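Local coordinates for receptor-like protein kinase ANXUR1 (Arabidopsis thaliana, PDB 6FIG) that is a plant receptor kinase of the malectin-like family involved in reproduction, whose tandem malectin-like ectodomain probably senses extracellular signals at the cell surface, at residues H74-Y79 and I156-M161; S127-D132 and T182-S187; R234-N239 and T321-I326; S292-K297 and P314-G319. All coordinates share one frame; numbering follows the deposited sequence.

Contact 1: H74-Y79 and I156-M161; sequences HLLRLY and IEVIQM
Glu157 lies alongside Arg77 and points the same way, while the Tyr79 ring crosses it obliquely, and both neighbours bond to one carboxylate oxygen. Arg77 NH1 donates to Glu157 OE1 at 3.0 Å, nearly straight and within the guanidinium plane, forming a salt bridge. Tyr79 OH donates to the same Glu157 OE1 at 2.7 Å, but from the opposite face of the carboxylate, whose plane is turned 51° from the ring. Over one guanidinium face sits Ile159, its CD1 3.5 Å from Arg77 NH1. These groups belong to two antiparallel strands, 73-80 and 151-161, which are neighbours in a malectin-like β-sandwich. Leu75 pairs with Ile159 and Arg77 with Glu157 as hydrogen-bonded pairs. Each charge has a further partner: Arg77 NE pairs with Glu125 and Glu157 OE2 with Lys20. At the other end Met161 turns its CG between backbone N and carbonyl carbon (chi1 68°), and its side chain runs about at right angles to Leu75, with Met161 SD 3.5 Å from Leu75 CG. On the reverse face Leu76 CD1 packs 3.8 Å from Val158 CG2, and the His74 ring stands almost perpendicular to the Gln160 amide, with one water joining His74 NE2 to Gln160 OE1.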
loop_
_atom_site.group_PDB
_atom_site.type_symbol
_atom_site.label_atom_id
_atom_site.label_comp_id
_atom_site.label_asym_id
_atom_site.label_seq_id
_atom_site.Cartn_x
_atom_site.Cartn_y
_atom_site.Cartn_z
ATOM N N HIS A 74 -3.261 10.903 11.760
ATOM C CA HIS A 74 -2.301 9.786 11.683
ATOM C C HIS A 74 -2.584 8.686 12.638
ATOM O O HIS A 74 -3.009 8.928 13.778
ATOM C CB HIS A 74 -0.878 10.290 11.928
ATOM C CG HIS A 74 -0.423 11.219 10.877
ATOM N ND1 HIS A 74 -0.766 12.552 10.882
ATOM C CD2 HIS A 74 0.268 11.000 9.735
ATOM C CE1 HIS A 74 -0.295 13.118 9.784
ATOM N NE2 HIS A 74 0.330 12.194 9.066
ATOM N N LEU A 75 -2.347 7.459 12.186
ATOM C CA LEU A 75 -2.169 6.348 13.090
ATOM C C LEU A 75 -0.723 6.311 13.553
ATOM O O LEU A 75 0.207 6.485 12.744
ATOM C CB LEU A 75 -2.469 5.008 12.434
ATOM C CG LEU A 75 -3.884 4.608 12.210
ATOM C CD1 LEU A 75 -3.978 3.275 11.483
ATOM C CD2 LEU A 75 -4.700 4.565 13.501
ATOM N N LEU A 76 -0.533 6.121 14.849
ATOM C CA LEU A 76 0.783 5.918 15.439
ATOM C C LEU A 76 0.732 4.604 16.152
ATOM O O LEU A 76 -0.152 4.399 17.015
ATOM C CB LEU A 76 1.130 7.037 16.411
ATOM C CG LEU A 76 2.352 6.820 17.305
ATOM C CD1 LEU A 76 3.638 6.810 16.481
ATOM C CD2 LEU A 76 2.449 7.911 18.361
ATOM N N ARG A 77 1.651 3.700 15.843
ATOM C CA ARG A 77 1.785 2.464 16.568
ATOM C C ARG A 77 3.142 2.358 17.231
ATOM O O ARG A 77 4.152 2.694 16.615
ATOM C CB ARG A 77 1.638 1.253 15.661
ATOM C CG ARG A 77 0.257 1.128 15.070
ATOM C CD ARG A 77 0.154 -0.038 14.134
ATOM N NE ARG A 77 -1.165 -0.039 13.516
ATOM C CZ ARG A 77 -1.421 -0.326 12.245
ATOM N NH1 ARG A 77 -0.469 -0.650 11.386
ATOM N NH2 ARG A 77 -2.672 -0.251 11.808
ATOM N N LEU A 78 3.133 1.854 18.448
ATOM C CA LEU A 78 4.340 1.622 19.230
ATOM C C LEU A 78 4.378 0.138 19.578
ATOM O O LEU A 78 3.420 -0.395 20.158
ATOM C CB LEU A 78 4.317 2.457 20.505
ATOM C CG LEU A 78 4.141 3.963 20.288
ATOM C CD1 LEU A 78 4.065 4.669 21.609
ATOM C CD2 LEU A 78 5.265 4.558 19.446
ATOM N N TYR A 79 5.473 -0.525 19.207
ATOM C CA TYR A 79 5.655 -1.970 19.401
ATOM C C TYR A 79 6.646 -2.203 20.533
ATOM O O TYR A 79 7.752 -1.643 20.508
ATOM C CB TYR A 79 6.211 -2.626 18.130
ATOM C CG TYR A 79 5.267 -2.639 16.936
ATOM C CD1 TYR A 79 4.909 -1.471 16.273
ATOM C CD2 TYR A 79 4.740 -3.844 16.467
ATOM C CE1 TYR A 79 4.035 -1.490 15.190
ATOM C CE2 TYR A 79 3.879 -3.883 15.371
ATOM C CZ TYR A 79 3.536 -2.709 14.733
ATOM O OH TYR A 79 2.677 -2.786 13.652
ATOM N N ILE A 156 8.148 1.507 15.533
ATOM C CA ILE A 156 7.275 2.682 15.422
ATOM C C ILE A 156 6.665 2.710 14.028
ATOM O O ILE A 156 7.393 2.615 13.060
ATOM C CB ILE A 156 8.043 3.998 15.685
ATOM C CG1 ILE A 156 8.635 4.005 17.094
ATOM C CG2 ILE A 156 7.126 5.202 15.501
ATOM C CD1 ILE A 156 9.558 5.176 17.380
ATOM N N GLU A 157 5.332 2.836 13.926
ATOM C CA GLU A 157 4.695 3.166 12.644
ATOM C C GLU A 157 3.943 4.474 12.728
ATOM O O GLU A 157 3.304 4.764 13.739
ATOM C CB GLU A 157 3.710 2.107 12.157
ATOM C CG GLU A 157 4.260 0.737 11.900
ATOM C CD GLU A 157 3.205 -0.106 11.209
ATOM O OE1 GLU A 157 2.447 -0.781 11.916
ATOM O OE2 GLU A 157 3.118 -0.024 9.964
ATOM N N VAL A 158 4.073 5.268 11.680
ATOM C CA VAL A 158 3.277 6.467 11.463
ATOM C C VAL A 158 2.639 6.355 10.106
ATOM O O VAL A 158 3.331 6.221 9.113
ATOM C CB VAL A 158 4.132 7.733 11.574
ATOM C CG1 VAL A 158 3.270 8.966 11.325
ATOM C CG2 VAL A 158 4.770 7.797 12.946
ATOM N N ILE A 159 1.306 6.415 10.068
ATOM C CA ILE A 159 0.513 6.121 8.875
ATOM C C ILE A 159 -0.536 7.218 8.744
ATOM O O ILE A 159 -1.392 7.356 9.624
ATOM C CB ILE A 159 -0.201 4.767 9.027
ATOM C CG1 ILE A 159 0.807 3.619 9.257
ATOM C CG2 ILE A 159 -1.077 4.469 7.819
ATOM C CD1 ILE A 159 0.216 2.425 9.963
ATOM N N GLN A 160 -0.489 7.970 7.662
ATOM C CA GLN A 160 -1.542 8.943 7.366
ATOM C C GLN A 160 -2.877 8.217 7.177
ATOM O O GLN A 160 -2.929 7.185 6.507
ATOM C CB GLN A 160 -1.215 9.734 6.105
ATOM C CG GLN A 160 -2.098 10.946 5.932
ATOM C CD GLN A 160 -1.760 11.731 4.702
ATOM O OE1 GLN A 160 -0.654 12.279 4.591
ATOM N NE2 GLN A 160 -2.709 11.810 3.778
ATOM N N MET A 161 -3.958 8.732 7.771
ATOM C CA MET A 161 -5.265 8.072 7.677
ATOM C C MET A 161 -6.347 9.092 7.418
ATOM O O MET A 161 -6.196 10.247 7.737
ATOM C CB MET A 161 -5.585 7.244 8.913
ATOM C CG MET A 161 -5.803 8.071 10.162
ATOM S SD MET A 161 -6.285 7.101 11.563
ATOM C CE MET A 161 -7.970 6.695 11.152
HETATM O O HOH W 1 1.367 12.669 6.610
#

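Contact 2: S127-D132 and T182-S187; sequences SLAPTD and TANLQS
Asn184 reaches across to Ala129 with its side chain where the backbone pairing of the two segments stops. Its CG lies beside the backbone N and opposite the carbonyl carbon (chi1 -61°), and a chi2 of -66° turns OD1 toward the segment 127-132. Asn184 OD1 accepts from Ala129 N at 2.9 Å, a somewhat bent bond whose donor is tilted 32° from the amide plane. A water donates both to Asn184 OD1 and to Ala129 O, so the side-chain oxygen takes two hydrogens. Leu128 passes at a slant beside the amide: its CB and CD2 each lie 4.0 Å from Asn184 OD1, and its CA is 3.4 Å from that oxygen. Ala129 turns its methyl toward the partner, with CB 3.4 Å from Thr182 O. Two residues before Ala129, Ser127 pairs with Leu185 as an antiparallel hydrogen-bonded pair, Ser127 N to Leu185 O at 2.8 Å and Leu185 N to Ser127 O at 2.9 Å. This is where strands 122-128 and 185-192 meet in the malectin-like fold, with Phe165 against both side chains. Ser127 OG is bound by Arg73, which also donates to Ala183 O. An asparagine amide thus takes over from main-chain carbonyls as acceptor, carrying the polar pairing beyond the last β-bridge.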
loop_
_atom_site.group_PDB
_atom_site.type_symbol
_atom_site.label_atom_id
_atom_site.label_comp_id
_atom_site.label_asym_id
_atom_site.label_seq_id
_atom_site.Cartn_x
_atom_site.Cartn_y
_atom_site.Cartn_z
ATOM N N SER A 127 -4.768 7.194 17.242
ATOM C CA SER A 127 -5.157 8.010 16.120
ATOM C C SER A 127 -5.076 9.458 16.560
ATOM O O SER A 127 -5.841 9.904 17.433
ATOM C CB SER A 127 -6.555 7.692 15.595
ATOM O OG SER A 127 -6.879 8.562 14.520
ATOM N N LEU A 128 -4.116 10.165 15.978
ATOM C CA LEU A 128 -3.767 11.519 16.394
ATOM C C LEU A 128 -4.432 12.539 15.494
ATOM O O LEU A 128 -4.238 12.514 14.266
ATOM C CB LEU A 128 -2.252 11.695 16.346
ATOM C CG LEU A 128 -1.459 10.701 17.209
ATOM C CD1 LEU A 128 0.037 10.953 17.042
ATOM C CD2 LEU A 128 -1.874 10.782 18.677
ATOM N N ALA A 129 -5.197 13.454 16.085
ATOM C CA ALA A 129 -5.816 14.526 15.316
ATOM C C ALA A 129 -4.780 15.413 14.621
ATOM O O ALA A 129 -3.628 15.501 15.070
ATOM C CB ALA A 129 -6.722 15.380 16.208
ATOM N N PRO A 130 -5.189 16.097 13.544
ATOM C CA PRO A 130 -4.264 17.000 12.863
ATOM C C PRO A 130 -3.629 17.999 13.832
ATOM O O PRO A 130 -4.341 18.556 14.676
ATOM C CB PRO A 130 -5.150 17.720 11.853
ATOM C CG PRO A 130 -6.272 16.782 11.576
ATOM C CD PRO A 130 -6.466 15.958 12.826
ATOM N N THR A 131 -2.315 18.164 13.686
ATOM C CA THR A 131 -1.436 18.966 14.543
ATOM C C THR A 131 -1.190 20.380 14.016
ATOM O O THR A 131 -0.692 21.229 14.759
ATOM C CB THR A 131 -0.031 18.300 14.612
ATOM O OG1 THR A 131 0.473 18.058 13.277
ATOM C CG2 THR A 131 -0.064 17.006 15.357
ATOM N N ASP A 132 -1.493 20.632 12.737
ATOM C CA ASP A 132 -0.985 21.806 12.003
ATOM C C ASP A 132 0.532 22.032 12.139
ATOM O O ASP A 132 1.013 23.162 12.100
ATOM C CB ASP A 132 -1.793 23.062 12.356
ATOM C CG ASP A 132 -3.246 22.957 11.903
ATOM O OD1 ASP A 132 -3.899 24.005 11.715
ATOM O OD2 ASP A 132 -3.742 21.825 11.725
ATOM N N THR A 182 -11.981 15.867 16.172
ATOM C CA THR A 182 -10.658 16.424 16.469
ATOM C C THR A 182 -10.071 15.819 17.749
ATOM O O THR A 182 -9.166 16.407 18.361
ATOM C CB THR A 182 -10.685 17.961 16.567
ATOM O OG1 THR A 182 -11.690 18.346 17.504
ATOM C CG2 THR A 182 -10.978 18.602 15.196
ATOM N N ALA A 183 -10.544 14.642 18.123
ATOM C CA ALA A 183 -10.044 13.950 19.295
ATOM C C ALA A 183 -8.788 13.156 18.952
ATOM O O ALA A 183 -8.591 12.757 17.797
ATOM C CB ALA A 183 -11.103 13.033 19.860
ATOM N N ASN A 184 -7.968 12.934 19.966
ATOM C CA ASN A 184 -6.906 11.937 19.918
ATOM C C ASN A 184 -7.451 10.692 20.559
ATOM O O ASN A 184 -8.087 10.785 21.626
ATOM C CB ASN A 184 -5.672 12.442 20.655
ATOM C CG ASN A 184 -5.130 13.702 20.034
ATOM O OD1 ASN A 184 -4.648 13.679 18.881
ATOM N ND2 ASN A 184 -5.230 14.821 20.757
ATOM N N LEU A 185 -7.278 9.544 19.904
ATOM C CA LEU A 185 -7.904 8.311 20.342
ATOM C C LEU A 185 -6.857 7.246 20.506
ATOM O O LEU A 185 -5.843 7.254 19.792
ATOM C CB LEU A 185 -8.931 7.819 19.314
ATOM C CG LEU A 185 -10.021 8.776 18.843
ATOM C CD1 LEU A 185 -10.754 8.166 17.641
ATOM C CD2 LEU A 185 -11.005 9.028 19.946
ATOM N N GLN A 186 -7.080 6.343 21.435
ATOM C CA GLN A 186 -6.326 5.088 21.513
ATOM C C GLN A 186 -7.241 3.953 21.081
ATOM O O GLN A 186 -8.356 3.815 21.599
ATOM C CB GLN A 186 -5.816 4.839 22.920
ATOM C CG GLN A 186 -5.055 3.530 23.082
ATOM C CD GLN A 186 -4.526 3.286 24.467
ATOM O OE1 GLN A 186 -4.693 4.102 25.392
ATOM N NE2 GLN A 186 -3.880 2.135 24.634
ATOM N N SER A 187 -6.737 3.106 20.190
ATOM C CA SER A 187 -7.435 1.888 19.783
ATOM C C SER A 187 -7.303 0.856 20.861
ATOM O O SER A 187 -6.208 0.420 21.170
ATOM C CB SER A 187 -6.848 1.343 18.482
ATOM O OG SER A 187 -6.936 2.320 17.477
HETATM O O HOH W 2 -2.850 15.297 17.726
#

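Contact 3: R234-N239 and T321-I326; sequences RINYQN and TGEKGI
Ile235 and Asn236 meet the carbonyl of Gly325 where two loops run together. Ile235 offers its CA at 3.6 Å from Gly325 O, a CA-H···O contact, while its side chain packs against Pro327, Ala247 and Tyr250. Asn236 N then donates to the same Gly325 O at 2.9 Å along a nearly straight N-H line (171°). In the other direction there is a CA-H···O contact, Ile326 CA to Asn236 O at 3.6 Å. With CG anti to the backbone N (chi1 179°), the Asn236 side chain runs alongside Ile326 and points the same way, its ND2 4.0 Å from Ile326 CG1. A water links Asn236 ND2 to Lys324 O. Beyond Tyr237, whose hydroxyl binds Ala245 O, Gln238 lies aslant over the end of Ile326, Gln238 NE2 standing 3.5 Å from Ile326 CD1. The partner segment makes a type II β-turn from Glu323 to Ile326, with Gly325 at a positive phi (87°), just after helix 317-321. This joins two loops of the malectin-like region, the one before helix 247-250 and the one before strand 327-336. Direct hydrogen bonding is confined to a single, nearly straight bond; the rest is CA-H···O contacts, amide groups laid against Ile326, and bridging water, so much of the polar joining runs through solvent.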
loop_
_atom_site.group_PDB
_atom_site.type_symbol
_atom_site.label_atom_id
_atom_site.label_comp_id
_atom_site.label_asym_id
_atom_site.label_seq_id
_atom_site.Cartn_x
_atom_site.Cartn_y
_atom_site.Cartn_z
ATOM N N ARG A 234 -21.537 -9.850 -2.384
ATOM C CA ARG A 234 -20.840 -8.576 -2.527
ATOM C C ARG A 234 -21.328 -7.606 -1.452
ATOM O O ARG A 234 -22.537 -7.502 -1.180
ATOM C CB ARG A 234 -20.997 -7.950 -3.930
ATOM C CG ARG A 234 -20.012 -6.799 -4.162
ATOM C CD ARG A 234 -20.062 -6.162 -5.552
ATOM N NE ARG A 234 -19.428 -4.829 -5.557
ATOM C CZ ARG A 234 -18.109 -4.581 -5.548
ATOM N NH1 ARG A 234 -17.215 -5.573 -5.541
ATOM N NH2 ARG A 234 -17.666 -3.317 -5.547
ATOM N N ILE A 235 -20.365 -6.950 -0.815
ATOM C CA ILE A 235 -20.626 -5.880 0.129
ATOM C C ILE A 235 -20.731 -4.602 -0.688
ATOM O O ILE A 235 -19.780 -4.205 -1.368
ATOM C CB ILE A 235 -19.513 -5.756 1.192
ATOM C CG1 ILE A 235 -19.305 -7.102 1.935
ATOM C CG2 ILE A 235 -19.830 -4.617 2.164
ATOM C CD1 ILE A 235 -20.551 -7.672 2.610
ATOM N N ASN A 236 -21.875 -3.952 -0.586
ATOM C CA ASN A 236 -22.193 -2.762 -1.345
ATOM C C ASN A 236 -22.024 -1.500 -0.495
ATOM O O ASN A 236 -22.952 -1.036 0.157
ATOM C CB ASN A 236 -23.635 -2.894 -1.848
ATOM C CG ASN A 236 -24.087 -1.703 -2.641
ATOM O OD1 ASN A 236 -23.273 -0.891 -3.078
ATOM N ND2 ASN A 236 -25.419 -1.593 -2.835
ATOM N N TYR A 237 -20.822 -0.935 -0.505
ATOM C CA TYR A 237 -20.515 0.181 0.389
ATOM C C TYR A 237 -21.318 1.481 0.170
ATOM O O TYR A 237 -21.440 2.270 1.093
ATOM C CB TYR A 237 -19.010 0.516 0.329
ATOM C CG TYR A 237 -18.115 -0.428 1.118
ATOM C CD1 TYR A 237 -17.787 -1.685 0.630
ATOM C CD2 TYR A 237 -17.563 -0.041 2.332
ATOM C CE1 TYR A 237 -16.964 -2.540 1.351
ATOM C CE2 TYR A 237 -16.726 -0.889 3.063
ATOM C CZ TYR A 237 -16.410 -2.127 2.545
ATOM O OH TYR A 237 -15.580 -2.954 3.258
ATOM N N GLN A 238 -21.791 1.726 -1.049
ATOM C CA GLN A 238 -22.446 3.007 -1.403
ATOM C C GLN A 238 -21.513 4.201 -1.096
ATOM O O GLN A 238 -20.417 4.235 -1.625
ATOM C CB GLN A 238 -23.830 3.141 -0.747
ATOM C CG GLN A 238 -24.837 2.130 -1.237
ATOM C CD GLN A 238 -26.260 2.437 -0.748
ATOM O OE1 GLN A 238 -26.468 2.905 0.387
ATOM N NE2 GLN A 238 -27.238 2.163 -1.598
ATOM N N ASN A 239 -21.906 5.148 -0.236
ATOM C CA ASN A 239 -21.045 6.294 0.061
ATOM C C ASN A 239 -20.289 6.131 1.375
ATOM O O ASN A 239 -19.584 7.054 1.771
ATOM C CB ASN A 239 -21.817 7.624 0.064
ATOM C CG ASN A 239 -22.441 7.947 -1.280
ATOM O OD1 ASN A 239 -21.799 7.829 -2.318
ATOM N ND2 ASN A 239 -23.691 8.375 -1.260
ATOM N N THR A 321 -30.070 0.399 6.893
ATOM C CA THR A 321 -29.352 0.461 5.595
ATOM C C THR A 321 -30.249 0.525 4.373
ATOM O O THR A 321 -29.824 1.015 3.318
ATOM C CB THR A 321 -28.407 -0.729 5.411
ATOM O OG1 THR A 321 -29.171 -1.932 5.314
ATOM C CG2 THR A 321 -27.454 -0.832 6.560
ATOM N N GLY A 322 -31.456 -0.012 4.487
ATOM C CA GLY A 322 -32.391 -0.096 3.382
ATOM C C GLY A 322 -32.257 -1.338 2.521
ATOM O O GLY A 322 -33.152 -1.606 1.753
ATOM N N GLU A 323 -31.173 -2.111 2.633
ATOM C CA GLU A 323 -30.969 -3.256 1.750
ATOM C C GLU A 323 -29.958 -4.254 2.299
ATOM O O GLU A 323 -28.963 -3.891 2.936
ATOM C CB GLU A 323 -30.500 -2.799 0.349
ATOM C CG GLU A 323 -30.703 -3.831 -0.762
ATOM C CD GLU A 323 -30.147 -3.407 -2.120
ATOM O OE1 GLU A 323 -29.724 -2.240 -2.311
ATOM O OE2 GLU A 323 -30.109 -4.276 -3.011
ATOM N N LYS A 324 -30.216 -5.521 2.008
ATOM C CA LYS A 324 -29.243 -6.586 2.209
ATOM C C LYS A 324 -27.926 -6.230 1.534
ATOM O O LYS A 324 -27.909 -5.728 0.411
ATOM C CB LYS A 324 -29.797 -7.871 1.585
ATOM C CG LYS A 324 -29.005 -9.137 1.826
ATOM C CD LYS A 324 -29.593 -10.228 0.951
ATOM C CE LYS A 324 -29.233 -11.609 1.438
ATOM N NZ LYS A 324 -30.033 -12.598 0.665
ATOM N N GLY A 325 -26.825 -6.488 2.229
ATOM C CA GLY A 325 -25.495 -6.309 1.667
ATOM C C GLY A 325 -24.888 -4.930 1.803
ATOM O O GLY A 325 -23.727 -4.767 1.455
ATOM N N ILE A 326 -25.619 -3.951 2.329
ATOM C CA ILE A 326 -25.052 -2.605 2.562
ATOM C C ILE A 326 -24.457 -2.579 3.969
ATOM O O ILE A 326 -25.165 -2.856 4.942
ATOM C CB ILE A 326 -26.113 -1.490 2.390
ATOM C CG1 ILE A 326 -26.597 -1.433 0.938
ATOM C CG2 ILE A 326 -25.580 -0.129 2.817
ATOM C CD1 ILE A 326 -27.749 -0.491 0.686
HETATM O O HOH W 3 -26.657 -4.341 -1.543
HETATM O O HOH W 4 -27.910 3.018 3.467
#

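Contact 4: S292-K297 and P314-G319; sequences SKINQK and PADIIG
Asp316 and Asn295 make the direct polar bond here: Asn295 N donates to Asp316 OD2 at 2.8 Å, using the syn lone pair of the carboxylate oxygen. Ile294 crosses the same carboxylate at about a right angle, bringing its CG1 3.4 Å from Asp316 OD2 and on to Gly319 CA. Ile318 points toward the facing loop and sets its CG2 against the peptide between Lys293 and Ile294, 3.5 Å from Ile294 N. Lys297 lies side by side with Ile317, a distant touch, Lys297 CE 4.2 Å from Ile317 CD1, and sends its NZ to Glu288 and Ser363.

Around this shell, Asp316 is the N-cap of helix 317-321. Its CG is anti to the backbone N (chi1 178°), and Asp316 OD1 accepts from Gly319 N at 3.0 Å, met from well above the carboxylate plane. A water that accepts from Lys297 N lies 2.8 Å from both Asp316 OD1 and Lys293 O, with more acceptors about it than it has protons; a second passes between Lys297 O and Ile317 N. The loop is shaped by a type II β-turn from Lys293 to Gln296, whose Gln296 OE1 accepts from Ser292 N and Lys293 N. Gly355 and Glu358 hold the polar ends of Asn295 and Gln296. A single carboxylate therefore serves both helix start and loop; although Lys297 O stands 3.5 Å from Asp316 OD1 without bonding, the N-H groups and helix start would probably outweigh that carbonyl and favour the ionised form.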
loop_
_atom_site.group_PDB
_atom_site.type_symbol
_atom_site.label_atom_id
_atom_site.label_comp_id
_atom_site.label_asym_id
_atom_site.label_seq_id
_atom_site.Cartn_x
_atom_site.Cartn_y
_atom_site.Cartn_z
ATOM N N SER A 292 -33.652 -9.841 4.243
ATOM C CA SER A 292 -33.825 -8.866 3.162
ATOM C C SER A 292 -34.772 -7.715 3.414
ATOM O O SER A 292 -34.820 -6.797 2.596
ATOM C CB SER A 292 -34.237 -9.581 1.874
ATOM O OG SER A 292 -35.491 -10.178 2.036
ATOM N N LYS A 293 -35.538 -7.749 4.504
ATOM C CA LYS A 293 -36.561 -6.730 4.733
ATOM C C LYS A 293 -36.470 -6.153 6.130
ATOM O O LYS A 293 -35.961 -6.777 7.055
ATOM C CB LYS A 293 -37.956 -7.315 4.546
ATOM C CG LYS A 293 -38.261 -7.846 3.152
ATOM C CD LYS A 293 -39.647 -8.485 3.111
ATOM C CE LYS A 293 -39.643 -9.856 3.801
ATOM N NZ LYS A 293 -40.951 -10.568 3.766
ATOM N N ILE A 294 -37.008 -4.956 6.253
ATOM C CA ILE A 294 -37.187 -4.322 7.530
ATOM C C ILE A 294 -38.101 -5.189 8.412
ATOM O O ILE A 294 -39.007 -5.898 7.924
ATOM C CB ILE A 294 -37.783 -2.915 7.342
ATOM C CG1 ILE A 294 -37.706 -2.117 8.629
ATOM C CG2 ILE A 294 -39.222 -2.970 6.823
ATOM C CD1 ILE A 294 -38.043 -0.657 8.418
ATOM N N ASN A 295 -37.832 -5.132 9.711
ATOM C CA ASN A 295 -38.661 -5.798 10.723
ATOM C C ASN A 295 -38.607 -7.318 10.663
ATOM O O ASN A 295 -39.518 -8.001 11.127
ATOM C CB ASN A 295 -40.117 -5.316 10.706
ATOM C CG ASN A 295 -40.784 -5.448 12.063
ATOM O OD1 ASN A 295 -40.128 -5.324 13.091
ATOM N ND2 ASN A 295 -42.097 -5.704 12.072
ATOM N N GLN A 296 -37.518 -7.848 10.126
ATOM C CA GLN A 296 -37.227 -9.251 10.226
ATOM C C GLN A 296 -36.416 -9.570 11.454
ATOM O O GLN A 296 -36.710 -10.537 12.129
ATOM C CB GLN A 296 -36.554 -9.760 8.961
ATOM C CG GLN A 296 -37.520 -9.851 7.786
ATOM C CD GLN A 296 -36.905 -10.560 6.613
ATOM O OE1 GLN A 296 -35.939 -10.061 6.053
ATOM N NE2 GLN A 296 -37.453 -11.726 6.232
ATOM N N LYS A 297 -35.379 -8.773 11.724
ATOM C CA LYS A 297 -34.532 -8.931 12.908
ATOM C C LYS A 297 -34.372 -7.566 13.554
ATOM O O LYS A 297 -33.917 -6.620 12.908
ATOM C CB LYS A 297 -33.185 -9.514 12.540
ATOM C CG LYS A 297 -32.188 -9.599 13.692
ATOM C CD LYS A 297 -30.917 -10.334 13.278
ATOM C CE LYS A 297 -30.121 -9.570 12.230
ATOM N NZ LYS A 297 -29.182 -10.465 11.526
ATOM N N PRO A 314 -35.311 0.165 18.686
ATOM C CA PRO A 314 -34.308 -0.907 18.655
ATOM C C PRO A 314 -33.499 -0.884 17.345
ATOM O O PRO A 314 -33.870 -0.203 16.391
ATOM C CB PRO A 314 -35.152 -2.184 18.765
ATOM C CG PRO A 314 -36.451 -1.806 18.148
ATOM C CD PRO A 314 -36.663 -0.351 18.438
ATOM N N ALA A 315 -32.414 -1.636 17.317
ATOM C CA ALA A 315 -31.580 -1.793 16.135
ATOM C C ALA A 315 -32.291 -2.687 15.136
ATOM O O ALA A 315 -32.893 -3.697 15.498
ATOM C CB ALA A 315 -30.257 -2.412 16.515
ATOM N N ASP A 316 -32.225 -2.302 13.867
ATOM C CA ASP A 316 -32.731 -3.127 12.770
ATOM C C ASP A 316 -31.791 -2.789 11.622
ATOM O O ASP A 316 -31.813 -1.660 11.131
ATOM C CB ASP A 316 -34.195 -2.782 12.471
ATOM C CG ASP A 316 -34.782 -3.574 11.304
ATOM O OD1 ASP A 316 -34.008 -4.126 10.460
ATOM O OD2 ASP A 316 -36.035 -3.603 11.212
ATOM N N ILE A 317 -30.945 -3.738 11.221
ATOM C CA ILE A 317 -29.911 -3.438 10.226
ATOM C C ILE A 317 -30.509 -2.980 8.883
ATOM O O ILE A 317 -30.128 -1.925 8.354
ATOM C CB ILE A 317 -28.919 -4.598 10.011
ATOM C CG1 ILE A 317 -28.264 -4.999 11.321
ATOM C CG2 ILE A 317 -27.844 -4.185 8.990
ATOM C CD1 ILE A 317 -27.596 -6.364 11.275
ATOM N N ILE A 318 -31.441 -3.753 8.332
ATOM C CA ILE A 318 -32.128 -3.341 7.108
ATOM C C ILE A 318 -32.933 -2.059 7.326
ATOM O O ILE A 318 -33.017 -1.209 6.435
ATOM C CB ILE A 318 -33.058 -4.436 6.557
ATOM C CG1 ILE A 318 -32.287 -5.715 6.220
ATOM C CG2 ILE A 318 -33.779 -3.947 5.308
ATOM C CD1 ILE A 318 -31.471 -5.653 4.971
ATOM N N GLY A 319 -33.511 -1.910 8.511
ATOM C CA GLY A 319 -34.164 -0.656 8.899
ATOM C C GLY A 319 -33.255 0.545 8.716
ATOM O O GLY A 319 -33.686 1.581 8.228
HETATM O O HOH W 5 -34.595 -6.672 9.520
HETATM O O HOH W 6 -31.399 -6.450 11.880
#

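How the contacts relate
The four contacts fall into two pairs. Contacts 1 and 2, with centres 11 Å apart, lie on neighbouring strands, 73-80 and 122-128: His74 O lies 2.8 Å from Leu128 N, a probable hydrogen bond, and Met161 SD packs on Ser127 OG. Their segments alternate along the chain. Contact 4 is nested within the loop closed by contact 3; their centres are 13 Å apart, and Ile318 CD1 packs against Lys324 N. The pairs themselves do not touch, contacts 1 and 4 having centres 37 Å apart on opposite sides of the chain's centre. Calcium ions lie about 7 Å from the Tyr79 side chain and about 9 Å from that of Ile235.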